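Local coordinates for uncharacterized protein (Bacteroides uniformis, PDB 4IYK), which is of unknown function but is a putative carbohydrate-binding protein built from a transthyretin-like N-terminal and an E-set-like C-terminal domain, at residues Pro112-Asn117 / Ile121-Ser126; Phe125-Gly130 / Lys137-Phe142; Leu141-Asp146 / Leu180-Gly185. All coordinates share one frame; numbering follows the deposited sequence. Where two conformers were deposited one is given.

The three contacts lie within one C-terminal beta domain and differ in kind. Contact 1 is hairpin pairing inside a three-stranded antiparallel sheet, whereas contacts 2 and 3 pack that sheet against strand 135-144 of a second one. Phe125 and Ser126 belong to contacts 1 and 2, Leu141 and Phe142 to contacts 2 and 3. Centres of contacts 1 and 3 are about 11 Å apart, those of 1 and 2 about 13 Å and those of 2 and 3 about 16 Å. One apolar layer runs through all three: Ala123 CB lies 3.8 Å from Leu141 CD2, and Ile139 CD1 lies 3.7 Å from Leu180 CD2.

Contact 1. Residues Pro112-Asn117 / Ile121-Ser126; sequences PKVEKN and ITATFS
Val114 and Ile121 meet on the inward side of the hairpin, their side chains crossing at a slant, with Val114 CG1 3.7 Å from Ile121 CG2. Both methyls stand anti to their own backbone N, which lays them toward each other diagonally across the ladder. The other isoleucine branch bends back, chi2 -66°, and brings CD1 to 3.7 Å from Lys116 CB. Shortening Ile121 to an alanine would probably take from Val114 CG1 and the Lys116 methylenes the contacts made by CG2 and CD1, and open a gap beside Leu184 and Leu225. Ala123 lies opposite Val114, where its CB meets Val114 CG2 at 4.2 Å.

On the other face Thr124 OG1 lies against the first side-chain carbon of Lys113, 3.5 Å from CB, before the lysine leads away. A water accepts from Thr122 OG1 at 2.8 Å; its second arm, to Asn117 OD1, is long at 3.3 Å and depends on one of two asparagine conformers.

The backbone fixes this arrangement with two reciprocal bond pairs. The straighter pair joins Glu115 and Thr122, where Thr122 N reaches Glu115 O at 2.8 Å with an N-H...O angle of 175°. Lys113 and Thr124 form the other, so hydrogen-bonded and non-hydrogen-bonded pairs follow in turn. With strand directions 157° apart, this is a twisted antiparallel beta hairpin supplying the edge strand 107-117 and the central strand 120-129 of its three-stranded sheet.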
# COMPACT_ATOMS: atom_id res chain seq x y z
N PRO A 112 -10.12 -7.22 -7.32
CA PRO A 112 -8.84 -7.56 -7.94
C PRO A 112 -8.74 -9.06 -8.24
O PRO A 112 -9.17 -9.89 -7.43
CB PRO A 112 -7.82 -7.12 -6.90
CG PRO A 112 -8.52 -7.26 -5.61
CD PRO A 112 -9.92 -6.82 -5.90
N LYS A 113 -8.21 -9.39 -9.42
CA LYS A 113 -7.99 -10.75 -9.88
C LYS A 113 -6.65 -10.80 -10.60
O LYS A 113 -6.43 -9.99 -11.49
CB LYS A 113 -9.14 -11.16 -10.82
CG LYS A 113 -9.46 -12.64 -10.87
CD LYS A 113 -10.60 -12.88 -11.87
CE LYS A 113 -10.95 -14.34 -12.06
NZ LYS A 113 -11.94 -14.53 -13.16
N VAL A 114 -5.73 -11.71 -10.19
CA VAL A 114 -4.43 -11.87 -10.86
C VAL A 114 -4.28 -13.35 -11.21
O VAL A 114 -4.30 -14.20 -10.31
CB VAL A 114 -3.20 -11.33 -10.08
CG1 VAL A 114 -1.93 -11.40 -10.94
CG2 VAL A 114 -3.42 -9.89 -9.58
N GLU A 115 -4.19 -13.67 -12.50
CA GLU A 115 -4.05 -15.08 -12.84
C GLU A 115 -3.15 -15.30 -14.05
O GLU A 115 -2.92 -14.41 -14.88
CB GLU A 115 -5.42 -15.76 -13.06
CG GLU A 115 -6.37 -15.07 -14.02
CD GLU A 115 -7.75 -15.72 -14.09
OE1 GLU A 115 -8.26 -16.18 -13.05
OE2 GLU A 115 -8.32 -15.74 -15.20
N LYS A 116 -2.64 -16.54 -14.10
CA LYS A 116 -1.78 -17.05 -15.15
C LYS A 116 -2.63 -17.83 -16.14
O LYS A 116 -3.34 -18.75 -15.73
CB LYS A 116 -0.68 -17.94 -14.54
CG LYS A 116 0.29 -18.55 -15.54
CD LYS A 116 1.24 -19.51 -14.82
CE LYS A 116 2.32 -20.05 -15.74
NZ LYS A 116 1.81 -21.08 -16.69
N ASN A 117 -2.55 -17.46 -17.42
CA ASN A 117 -3.25 -18.16 -18.49
C ASN A 117 -2.24 -18.36 -19.62
O ASN A 117 -1.87 -17.39 -20.30
CB ASN A 117 -4.53 -17.42 -18.96
CG ASN A 117 -5.51 -17.07 -17.85
OD1 ASN A 117 -5.66 -15.90 -17.47
ND2 ASN A 117 -6.20 -18.08 -17.32
N ILE A 121 0.67 -13.45 -17.34
CA ILE A 121 0.07 -13.06 -16.07
C ILE A 121 -0.86 -11.89 -16.40
O ILE A 121 -0.39 -10.91 -16.97
CB ILE A 121 1.12 -12.70 -14.98
CG1 ILE A 121 2.19 -13.83 -14.80
CG2 ILE A 121 0.43 -12.34 -13.65
CD1 ILE A 121 1.70 -15.15 -14.26
N THR A 122 -2.17 -12.01 -16.10
CA THR A 122 -3.15 -10.95 -16.37
C THR A 122 -3.82 -10.49 -15.07
O THR A 122 -4.31 -11.32 -14.30
CB THR A 122 -4.20 -11.40 -17.41
OG1 THR A 122 -3.53 -11.59 -18.65
CG2 THR A 122 -5.30 -10.35 -17.64
N ALA A 123 -3.89 -9.16 -14.87
CA ALA A 123 -4.56 -8.53 -13.74
C ALA A 123 -5.79 -7.79 -14.24
O ALA A 123 -5.73 -7.13 -15.28
CB ALA A 123 -3.61 -7.57 -13.03
N THR A 124 -6.94 -7.98 -13.58
CA THR A 124 -8.20 -7.30 -13.89
C THR A 124 -8.73 -6.73 -12.59
O THR A 124 -8.57 -7.35 -11.53
CB THR A 124 -9.21 -8.20 -14.62
OG1 THR A 124 -9.49 -9.35 -13.82
CG2 THR A 124 -8.75 -8.61 -16.01
N PHE A 125 -9.29 -5.52 -12.67
CA PHE A 125 -9.74 -4.79 -11.49
C PHE A 125 -10.49 -3.52 -11.86
O PHE A 125 -10.46 -3.05 -13.00
CB PHE A 125 -8.51 -4.41 -10.58
CG PHE A 125 -7.44 -3.58 -11.25
CD1 PHE A 125 -6.47 -4.18 -12.05
CD2 PHE A 125 -7.40 -2.20 -11.09
CE1 PHE A 125 -5.48 -3.40 -12.68
CE2 PHE A 125 -6.40 -1.43 -11.71
CZ PHE A 125 -5.45 -2.04 -12.49
N SER A 126 -11.15 -2.95 -10.86
CA SER A 126 -11.85 -1.69 -10.88
C SER A 126 -11.26 -0.81 -9.80
O SER A 126 -10.54 -1.31 -8.93
CB SER A 126 -13.35 -1.90 -10.65
OG SER A 126 -13.97 -2.30 -11.87
O HOH W 1 -3.13 -14.38 -18.85

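Contact 2. Residues Phe125-Gly130 / Lys137-Phe142; sequences FSLEAG and KEIQLF
Ile139 reaches across from strand 137-142 into the angle between Phe125 and Leu127, and these three buried side chains make the whole contact. Its CD1 approaches Phe125 CZ at 3.9 Å, while CG2 turns to the leucine and lies 4.0 Å from Leu127 CD1. The same CG2 is 4.1 Å from Phe125 CE2, so both methyls of the isoleucine meet the CZ-CE2 end of the ring. CD1 comes at the ring obliquely.

Conformation explains the division of labour. In Ile139, CG1 occupies the slot between backbone N and carbonyl carbon (chi1 57°), with CG2 anti to the carbonyl carbon; CD1 then extends from CG1 toward the phenyl group. Phe125 adopts the same kind of first torsion, chi1 58°, and with this torsion the far atoms CZ and CE2 meet Ile139. Leu127 has CG beside its backbone N and offers a single methyl, CD1.

The backbones stay well apart: the nearest CA atoms, those of Leu127 and Ile139, are 10.1 Å from one another. That spacing belongs to face-to-face sheets rather than neighbouring strands. Tyr178 and Leu180 also touch Ile139, while Ile201 touches Phe125 and Ala203 touches Leu127, both from strand 196-206. Every meeting pair is carbon on carbon, so cohesion here probably comes from shape fit and the burial of apolar surface.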
# COMPACT_ATOMS: atom_id res chain seq x y z
N PHE A 125 -9.29 -5.52 -12.67
CA PHE A 125 -9.74 -4.79 -11.49
C PHE A 125 -10.49 -3.52 -11.86
O PHE A 125 -10.46 -3.05 -13.00
CB PHE A 125 -8.51 -4.41 -10.58
CG PHE A 125 -7.44 -3.58 -11.25
CD1 PHE A 125 -6.47 -4.18 -12.05
CD2 PHE A 125 -7.40 -2.20 -11.09
CE1 PHE A 125 -5.48 -3.40 -12.68
CE2 PHE A 125 -6.40 -1.43 -11.71
CZ PHE A 125 -5.45 -2.04 -12.49
N SER A 126 -11.15 -2.95 -10.86
CA SER A 126 -11.85 -1.69 -10.88
C SER A 126 -11.26 -0.81 -9.80
O SER A 126 -10.54 -1.31 -8.93
CB SER A 126 -13.35 -1.90 -10.65
OG SER A 126 -13.97 -2.30 -11.87
N LEU A 127 -11.59 0.48 -9.83
CA LEU A 127 -11.09 1.45 -8.86
C LEU A 127 -12.21 2.31 -8.35
O LEU A 127 -13.16 2.61 -9.07
CB LEU A 127 -9.98 2.35 -9.46
CG LEU A 127 -8.72 1.65 -10.00
CD1 LEU A 127 -7.83 2.64 -10.71
CD2 LEU A 127 -7.94 0.97 -8.90
N GLU A 128 -12.06 2.73 -7.10
CA GLU A 128 -13.00 3.59 -6.41
C GLU A 128 -12.20 4.72 -5.77
O GLU A 128 -11.18 4.48 -5.14
CB GLU A 128 -13.75 2.73 -5.40
CG GLU A 128 -14.83 3.40 -4.60
CD GLU A 128 -15.42 2.42 -3.61
OE1 GLU A 128 -15.90 1.35 -4.05
OE2 GLU A 128 -15.34 2.69 -2.39
N ALA A 129 -12.65 5.96 -5.95
CA ALA A 129 -11.98 7.11 -5.36
C ALA A 129 -12.39 7.26 -3.88
O ALA A 129 -13.57 7.07 -3.56
CB ALA A 129 -12.34 8.37 -6.13
N GLY A 130 -11.42 7.59 -3.02
CA GLY A 130 -11.62 7.85 -1.59
C GLY A 130 -12.49 9.07 -1.37
O GLY A 130 -13.33 9.09 -0.47
N LYS A 137 -3.42 8.72 -11.65
CA LYS A 137 -2.15 9.07 -12.30
C LYS A 137 -1.49 7.83 -12.93
O LYS A 137 -1.05 7.89 -14.07
CB LYS A 137 -1.21 9.73 -11.27
CG LYS A 137 -0.03 10.48 -11.87
CD LYS A 137 0.87 11.04 -10.77
CE LYS A 137 2.15 11.64 -11.29
NZ LYS A 137 3.10 11.97 -10.20
N GLU A 138 -1.42 6.71 -12.19
CA GLU A 138 -0.79 5.48 -12.67
C GLU A 138 -1.47 4.19 -12.18
O GLU A 138 -2.03 4.17 -11.08
CB GLU A 138 0.69 5.39 -12.22
CG GLU A 138 1.64 6.47 -12.74
CD GLU A 138 3.06 6.42 -12.20
OE1 GLU A 138 3.49 5.34 -11.76
OE2 GLU A 138 3.73 7.48 -12.22
N ILE A 139 -1.33 3.11 -12.97
CA ILE A 139 -1.73 1.74 -12.60
C ILE A 139 -0.55 0.82 -12.96
O ILE A 139 0.15 1.04 -13.96
CB ILE A 139 -3.10 1.22 -13.14
CG1 ILE A 139 -3.18 1.27 -14.69
CG2 ILE A 139 -4.28 1.95 -12.46
CD1 ILE A 139 -4.27 0.38 -15.34
N GLN A 140 -0.29 -0.17 -12.09
CA GLN A 140 0.83 -1.07 -12.30
C GLN A 140 0.62 -2.39 -11.62
O GLN A 140 0.07 -2.47 -10.51
CB GLN A 140 2.14 -0.42 -11.80
CG GLN A 140 3.40 -1.21 -12.17
CD GLN A 140 4.63 -0.36 -12.14
OE1 GLN A 140 4.61 0.81 -11.80
NE2 GLN A 140 5.75 -0.95 -12.43
N LEU A 141 1.09 -3.45 -12.31
CA LEU A 141 1.12 -4.81 -11.80
C LEU A 141 2.56 -5.07 -11.36
O LEU A 141 3.43 -5.33 -12.20
CB LEU A 141 0.61 -5.85 -12.83
CG LEU A 141 0.59 -7.32 -12.37
CD1 LEU A 141 -0.27 -7.52 -11.10
CD2 LEU A 141 0.09 -8.25 -13.50
N PHE A 142 2.82 -4.92 -10.05
CA PHE A 142 4.16 -5.14 -9.52
C PHE A 142 4.43 -6.61 -9.36
O PHE A 142 3.53 -7.37 -9.01
CB PHE A 142 4.38 -4.39 -8.19
CG PHE A 142 4.23 -2.90 -8.32
CD1 PHE A 142 5.27 -2.12 -8.84
CD2 PHE A 142 3.03 -2.27 -7.99
CE1 PHE A 142 5.14 -0.73 -8.95
CE2 PHE A 142 2.90 -0.87 -8.11
CZ PHE A 142 3.95 -0.12 -8.61

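Contact 3. Residues Leu141-Asp146 / Leu180-Gly185; sequences LFAFSD and LSIDLG
Leu141 is the projecting bump of strand 141-144, and it fits into the hollow between Leu180 and Ile182, two residues apart on the facing strand. Its root lies against the first of them: Leu141 CB is 4.0 Å from Leu180 CB. Its branched end meets the second, with CD2 3.7 Å and CG 3.8 Å from Ile182 CD1. One leucine is therefore touched at base and tip by successive inward residues of strand 180-183.

The fit is reciprocal. Leu180 CD1 reaches past the side chain to the main chain, coming within 3.6 Å of Leu141 N, so the leucine of one strand covers the backbone from which the other springs. Ile182 in turn pushes its CD1 into the shallow depression between Leu141 and Ala143. The small alanine forms the low side of this depression, its CB 4.4 Å from Ile182 CD1, a looser touch than the one with Leu141. The torsions suit these roles: Leu141 CG is anti to its own N (chi1 -179°), placing CG and CD2 against Ile182 CD1, while Ile182 carries CG1 beside its N and runs on nearly extended to CD1 (chi2 155°).

Phe199 of strand 196-206 packs on Leu141, Ala143 and Ile182 together, and Ala123 also touches Leu141.

The strand segments approach to 8.2 Å between axes and run 36° apart, too distant for ladder pairing. Together with their membership of different sheets, this is the face-to-face packing of a beta sandwich, consistent with the immunoglobulin-like E-set clan to which this domain is assigned.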
# COMPACT_ATOMS: atom_id res chain seq x y z
N LEU A 141 1.09 -3.45 -12.31
CA LEU A 141 1.12 -4.81 -11.80
C LEU A 141 2.56 -5.07 -11.36
O LEU A 141 3.43 -5.33 -12.20
CB LEU A 141 0.61 -5.85 -12.83
CG LEU A 141 0.59 -7.32 -12.37
CD1 LEU A 141 -0.27 -7.52 -11.10
CD2 LEU A 141 0.09 -8.25 -13.50
N PHE A 142 2.82 -4.92 -10.05
CA PHE A 142 4.16 -5.14 -9.52
C PHE A 142 4.43 -6.61 -9.36
O PHE A 142 3.53 -7.37 -9.01
CB PHE A 142 4.38 -4.39 -8.19
CG PHE A 142 4.23 -2.90 -8.32
CD1 PHE A 142 5.27 -2.12 -8.84
CD2 PHE A 142 3.03 -2.27 -7.99
CE1 PHE A 142 5.14 -0.73 -8.95
CE2 PHE A 142 2.90 -0.87 -8.11
CZ PHE A 142 3.95 -0.12 -8.61
N ALA A 143 5.68 -7.02 -9.58
CA ALA A 143 6.12 -8.40 -9.40
C ALA A 143 7.44 -8.49 -8.60
O ALA A 143 8.35 -7.68 -8.82
CB ALA A 143 6.30 -9.07 -10.76
N PHE A 144 7.55 -9.50 -7.71
CA PHE A 144 8.80 -9.77 -6.98
C PHE A 144 8.89 -11.24 -6.54
O PHE A 144 7.87 -11.93 -6.48
CB PHE A 144 9.00 -8.83 -5.76
CG PHE A 144 10.47 -8.62 -5.47
CD1 PHE A 144 11.29 -7.91 -6.35
CD2 PHE A 144 11.05 -9.18 -4.32
CE1 PHE A 144 12.65 -7.72 -6.07
CE2 PHE A 144 12.41 -9.01 -4.06
CZ PHE A 144 13.21 -8.30 -4.93
N SER A 145 10.09 -11.69 -6.16
CA SER A 145 10.34 -13.08 -5.71
C SER A 145 9.88 -13.31 -4.23
O SER A 145 10.05 -14.40 -3.71
CB SER A 145 11.82 -13.44 -5.87
OG SER A 145 12.61 -12.49 -5.17
N ASP A 146 9.33 -12.29 -3.57
CA ASP A 146 8.83 -12.45 -2.20
C ASP A 146 7.56 -11.55 -2.02
O ASP A 146 7.22 -10.75 -2.90
CB ASP A 146 9.92 -12.23 -1.10
CG ASP A 146 10.45 -10.81 -0.92
OD1 ASP A 146 9.65 -9.85 -1.04
OD2 ASP A 146 11.65 -10.65 -0.68
N LEU A 180 -4.01 -5.24 -16.89
CA LEU A 180 -2.54 -5.16 -16.95
C LEU A 180 -2.01 -6.56 -17.23
O LEU A 180 -2.65 -7.54 -16.85
CB LEU A 180 -1.89 -4.52 -15.70
CG LEU A 180 -2.31 -3.06 -15.42
CD1 LEU A 180 -1.99 -2.68 -14.00
CD2 LEU A 180 -1.70 -2.06 -16.44
N SER A 181 -0.89 -6.66 -17.95
CA SER A 181 -0.33 -7.93 -18.38
C SER A 181 1.17 -8.00 -18.24
O SER A 181 1.86 -7.00 -18.50
CB SER A 181 -0.64 -8.16 -19.86
OG SER A 181 -1.97 -8.59 -20.08
N ILE A 182 1.67 -9.23 -17.97
CA ILE A 182 3.09 -9.57 -17.98
C ILE A 182 3.24 -10.82 -18.86
O ILE A 182 2.63 -11.85 -18.57
CB ILE A 182 3.75 -9.75 -16.59
CG1 ILE A 182 3.60 -8.47 -15.71
CG2 ILE A 182 5.25 -10.12 -16.76
CD1 ILE A 182 3.65 -8.77 -14.20
N ASP A 183 4.04 -10.72 -19.94
CA ASP A 183 4.33 -11.87 -20.80
C ASP A 183 5.50 -12.59 -20.17
O ASP A 183 6.57 -11.99 -20.03
CB ASP A 183 4.63 -11.41 -22.26
CG ASP A 183 4.86 -12.56 -23.24
OD1 ASP A 183 5.80 -13.36 -23.02
OD2 ASP A 183 4.15 -12.64 -24.23
N LEU A 184 5.33 -13.85 -19.78
CA LEU A 184 6.38 -14.60 -19.10
C LEU A 184 7.58 -14.90 -19.98
O LEU A 184 8.70 -14.90 -19.47
CB LEU A 184 5.83 -15.87 -18.47
CG LEU A 184 4.80 -15.60 -17.35
CD1 LEU A 184 4.21 -16.92 -16.81
CD2 LEU A 184 5.43 -14.74 -16.24
N GLY A 185 7.34 -15.16 -21.28
CA GLY A 185 8.39 -15.46 -22.25
C GLY A 185 9.33 -14.29 -22.48
O GLY A 185 10.53 -14.48 -22.70